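Local coordinates for protein nucleoporin NUP159 (PDB 1XIP) that forms part of the nuclear pore complex, its N-terminal beta-propeller tethering the helicase Dbp5 to the pore for mRNA export, at residues 102-110 and 121-132. Residues are numbered along the deposited sequence; the frame is centred on the assembly and turned at random.
Sequences VSTRNALYS and TVTSFEKPVFQL
The Phe-125 ring meets the 102-110 hairpin with Ser-103 OG at its edge, in plane, and Thr-104 O near that plane, these two joined by a hydrogen bond; Ala-107 N and Leu-108 CB approach obliquely, the latter 4.0 Å from CZ. Val-129 CG2 lies 3.6 Å above the ring plane over one face, offset toward the rim. With CG anti to its own carbonyl carbon (chi1 -52°), Phe-125 turns its ring against the backbone of Arg-105 to Ala-107, CD2 3.4 Å from Arg-105 O. If Phe-125 gave way to an alanine, a gap would probably open between Val-129, Leu-108 and this turn. The Arg-105 guanidinium has Pro-128 CB over one face; at its edge NH1 makes a weak hydrogen bond to Val-129 O (3.4 Å) and approaches the edge of the Phe-130 ring at CD1, guanidinium and ring planes 3° apart. Here the outermost strand 119-124 of one four-stranded propeller blade passes through a loop into 129-134, the first strand of the next blade. Where the chain crosses, Val-129 N donates to a lone pair of Arg-105 O (3.1 Å), and Phe-125 N donates to Asn-106 O from above the carbonyl plane. Further along the antiparallel pair, Leu-108 N gives a nearly straight bond to Thr-123 O (2.9 Å, 169°). A classic beta bulge sets Val-122 and Thr-123 opposite Leu-108 alone, Leu-108 O accepting from Val-122 N (2.8 Å) and, weakly, Thr-123 N.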
loop_
_atom_site.group_PDB
_atom_site.type_symbol
_atom_site.label_atom_id
_atom_site.label_comp_id
_atom_site.label_asym_id
_atom_site.label_seq_id
_atom_site.Cartn_x
_atom_site.Cartn_y
_atom_site.Cartn_z
ATOM N N VAL A 102 10.621 -4.207 11.369
ATOM C CA VAL A 102 10.521 -5.213 10.335
ATOM C C VAL A 102 9.574 -6.290 10.836
ATOM O O VAL A 102 9.726 -6.799 11.934
ATOM C CB VAL A 102 11.871 -5.832 10.026
ATOM C CG1 VAL A 102 11.705 -7.059 9.107
ATOM C CG2 VAL A 102 12.818 -4.795 9.388
ATOM N N SER A 103 8.599 -6.640 10.019
ATOM C CA SER A 103 7.662 -7.659 10.402
ATOM C C SER A 103 7.586 -8.744 9.358
ATOM O O SER A 103 7.501 -8.463 8.157
ATOM C CB SER A 103 6.296 -7.046 10.592
ATOM O OG SER A 103 5.462 -7.927 11.293
ATOM N N THR A 104 7.659 -9.989 9.813
ATOM C CA THR A 104 7.220 -11.125 9.004
ATOM C C THR A 104 5.753 -11.409 9.334
ATOM O O THR A 104 5.097 -10.636 10.040
ATOM C CB THR A 104 8.073 -12.408 9.290
ATOM O OG1 THR A 104 7.830 -12.866 10.631
ATOM C CG2 THR A 104 9.582 -12.130 9.244
ATOM N N ARG A 105 5.253 -12.536 8.852
ATOM C CA ARG A 105 3.909 -12.965 9.178
ATOM C C ARG A 105 3.797 -13.374 10.656
ATOM O O ARG A 105 2.712 -13.269 11.261
ATOM C CB ARG A 105 3.486 -14.109 8.254
ATOM C CG ARG A 105 2.711 -13.644 7.018
ATOM C CD ARG A 105 2.934 -14.478 5.763
ATOM N NE ARG A 105 2.094 -15.691 5.669
ATOM C CZ ARG A 105 0.759 -15.758 5.900
ATOM N NH1 ARG A 105 0.061 -14.683 6.287
ATOM N NH2 ARG A 105 0.122 -16.914 5.758
ATOM N N ASN A 106 4.918 -13.807 11.241
ATOM C CA ASN A 106 4.890 -14.453 12.554
ATOM C C ASN A 106 5.490 -13.673 13.716
ATOM O O ASN A 106 5.203 -13.989 14.885
ATOM C CB ASN A 106 5.515 -15.838 12.465
ATOM C CG ASN A 106 4.849 -16.689 11.413
ATOM O OD1 ASN A 106 3.743 -17.187 11.613
ATOM N ND2 ASN A 106 5.498 -16.817 10.248
ATOM N N ALA A 107 6.293 -12.654 13.398
ATOM C CA ALA A 107 6.969 -11.848 14.412
ATOM C C ALA A 107 7.339 -10.447 13.929
ATOM O O ALA A 107 7.482 -10.214 12.738
ATOM C CB ALA A 107 8.217 -12.586 14.929
ATOM N N LEU A 108 7.498 -9.528 14.880
ATOM C CA LEU A 108 7.888 -8.140 14.636
ATOM C C LEU A 108 9.298 -7.916 15.173
ATOM O O LEU A 108 9.635 -8.424 16.251
ATOM C CB LEU A 108 6.926 -7.225 15.388
ATOM C CG LEU A 108 6.586 -5.783 14.977
ATOM C CD1 LEU A 108 6.550 -4.881 16.222
ATOM C CD2 LEU A 108 7.493 -5.189 13.914
ATOM N N TYR A 109 10.119 -7.151 14.451
ATOM C CA TYR A 109 11.524 -6.939 14.838
ATOM C C TYR A 109 11.896 -5.484 14.794
ATOM O O TYR A 109 11.328 -4.719 14.013
ATOM C CB TYR A 109 12.488 -7.710 13.920
ATOM C CG TYR A 109 12.224 -9.178 13.870
ATOM C CD1 TYR A 109 12.630 -10.012 14.914
ATOM C CD2 TYR A 109 11.546 -9.746 12.788
ATOM C CE1 TYR A 109 12.370 -11.373 14.888
ATOM C CE2 TYR A 109 11.286 -11.114 12.748
ATOM C CZ TYR A 109 11.702 -11.915 13.805
ATOM O OH TYR A 109 11.451 -13.255 13.782
ATOM N N SER A 110 12.883 -5.124 15.614
ATOM C CA SER A 110 13.398 -3.761 15.707
ATOM C C SER A 110 14.891 -3.703 15.427
ATOM O O SER A 110 15.668 -4.459 16.024
ATOM C CB SER A 110 13.184 -3.242 17.114
ATOM O OG SER A 110 12.436 -2.053 17.088
ATOM N N THR A 121 13.844 -8.943 18.711
ATOM C CA THR A 121 12.470 -9.393 18.536
ATOM C C THR A 121 11.619 -8.465 19.383
ATOM O O THR A 121 11.925 -8.259 20.552
ATOM C CB THR A 121 12.312 -10.865 19.015
ATOM O OG1 THR A 121 13.044 -11.740 18.142
ATOM C CG2 THR A 121 10.863 -11.343 18.858
ATOM N N VAL A 122 10.585 -7.873 18.795
ATOM C CA VAL A 122 9.667 -7.070 19.587
ATOM C C VAL A 122 8.591 -7.968 20.149
ATOM O O VAL A 122 8.328 -7.956 21.352
ATOM C CB VAL A 122 9.036 -5.921 18.796
ATOM C CG1 VAL A 122 8.127 -5.080 19.701
ATOM C CG2 VAL A 122 10.117 -5.057 18.159
ATOM N N THR A 123 7.974 -8.758 19.282
ATOM C CA THR A 123 6.961 -9.695 19.719
ATOM C C THR A 123 6.674 -10.772 18.674
ATOM O O THR A 123 7.117 -10.675 17.523
ATOM C CB THR A 123 5.658 -8.940 20.159
ATOM O OG1 THR A 123 4.847 -9.813 20.951
ATOM C CG2 THR A 123 4.763 -8.591 18.962
ATOM N N SER A 124 5.967 -11.810 19.111
ATOM C CA SER A 124 5.402 -12.821 18.236
ATOM C C SER A 124 3.883 -12.673 18.233
ATOM O O SER A 124 3.298 -12.095 19.159
ATOM C CB SER A 124 5.792 -14.214 18.711
ATOM O OG SER A 124 7.097 -14.534 18.280
ATOM N N PHE A 125 3.256 -13.178 17.179
ATOM C CA PHE A 125 1.820 -13.074 17.019
ATOM C C PHE A 125 1.225 -14.452 17.258
ATOM O O PHE A 125 1.763 -15.451 16.781
ATOM C CB PHE A 125 1.476 -12.603 15.598
ATOM C CG PHE A 125 2.199 -11.326 15.157
ATOM C CD1 PHE A 125 1.976 -10.109 15.807
ATOM C CD2 PHE A 125 3.064 -11.346 14.064
ATOM C CE1 PHE A 125 2.624 -8.944 15.390
ATOM C CE2 PHE A 125 3.715 -10.188 13.636
ATOM C CZ PHE A 125 3.495 -8.981 14.300
ATOM N N GLU A 126 0.124 -14.517 18.001
ATOM C CA GLU A 126 -0.531 -15.806 18.275
ATOM C C GLU A 126 -1.047 -16.459 16.983
ATOM O O GLU A 126 -1.156 -17.684 16.912
ATOM C CB GLU A 126 -1.663 -15.660 19.293
ATOM C CG GLU A 126 -2.073 -14.220 19.583
ATOM C CD GLU A 126 -2.901 -14.094 20.854
ATOM O OE1 GLU A 126 -4.123 -14.400 20.801
ATOM O OE2 GLU A 126 -2.336 -13.692 21.905
ATOM N N LYS A 127 -1.337 -15.631 15.971
ATOM C CA LYS A 127 -1.740 -16.099 14.641
ATOM C C LYS A 127 -1.084 -15.243 13.523
ATOM O O LYS A 127 -0.856 -14.046 13.721
ATOM C CB LYS A 127 -3.273 -16.075 14.505
ATOM C CG LYS A 127 -4.019 -17.098 15.380
ATOM C CD LYS A 127 -4.681 -18.212 14.561
ATOM C CE LYS A 127 -3.974 -19.551 14.759
ATOM N NZ LYS A 127 -4.425 -20.247 15.989
ATOM N N PRO A 128 -0.787 -15.851 12.361
ATOM C CA PRO A 128 -0.230 -15.125 11.199
ATOM C C PRO A 128 -0.954 -13.819 10.863
ATOM O O PRO A 128 -2.169 -13.693 11.017
ATOM C CB PRO A 128 -0.417 -16.116 10.049
ATOM C CG PRO A 128 -0.362 -17.457 10.699
ATOM C CD PRO A 128 -0.950 -17.290 12.075
ATOM N N VAL A 129 -0.201 -12.852 10.380
ATOM C CA VAL A 129 -0.733 -11.519 10.160
ATOM C C VAL A 129 -0.815 -11.212 8.669
ATOM O O VAL A 129 0.042 -11.658 7.905
ATOM C CB VAL A 129 0.124 -10.495 10.923
ATOM C CG1 VAL A 129 -0.099 -9.086 10.415
ATOM C CG2 VAL A 129 -0.170 -10.588 12.414
ATOM N N PHE A 130 -1.856 -10.481 8.258
ATOM C CA PHE A 130 -2.079 -10.113 6.850
ATOM C C PHE A 130 -1.613 -8.677 6.537
ATOM O O PHE A 130 -1.146 -8.386 5.429
ATOM C CB PHE A 130 -3.580 -10.187 6.498
ATOM C CG PHE A 130 -4.131 -11.579 6.371
ATOM C CD1 PHE A 130 -3.312 -12.661 5.991
ATOM C CD2 PHE A 130 -5.494 -11.814 6.615
ATOM C CE1 PHE A 130 -3.837 -13.963 5.875
ATOM C CE2 PHE A 130 -6.040 -13.106 6.495
ATOM C CZ PHE A 130 -5.206 -14.190 6.128
ATOM N N GLN A 131 -1.808 -7.778 7.503
ATOM C CA GLN A 131 -1.587 -6.355 7.284
ATOM C C GLN A 131 -1.199 -5.616 8.541
ATOM O O GLN A 131 -1.749 -5.872 9.610
ATOM C CB GLN A 131 -2.826 -5.693 6.679
ATOM C CG GLN A 131 -2.491 -4.393 5.917
ATOM C CD GLN A 131 -3.712 -3.649 5.469
ATOM O OE1 GLN A 131 -4.483 -4.161 4.676
ATOM N NE2 GLN A 131 -3.903 -2.443 5.984
ATOM N N LEU A 132 -0.256 -4.692 8.393
ATOM C CA LEU A 132 0.191 -3.840 9.476
ATOM C C LEU A 132 0.217 -2.430 8.978
ATOM O O LEU A 132 0.601 -2.183 7.825
ATOM C CB LEU A 132 1.607 -4.205 9.887
ATOM C CG LEU A 132 1.827 -5.465 10.694
ATOM C CD1 LEU A 132 2.641 -6.445 9.896
ATOM C CD2 LEU A 132 2.549 -5.094 11.952
#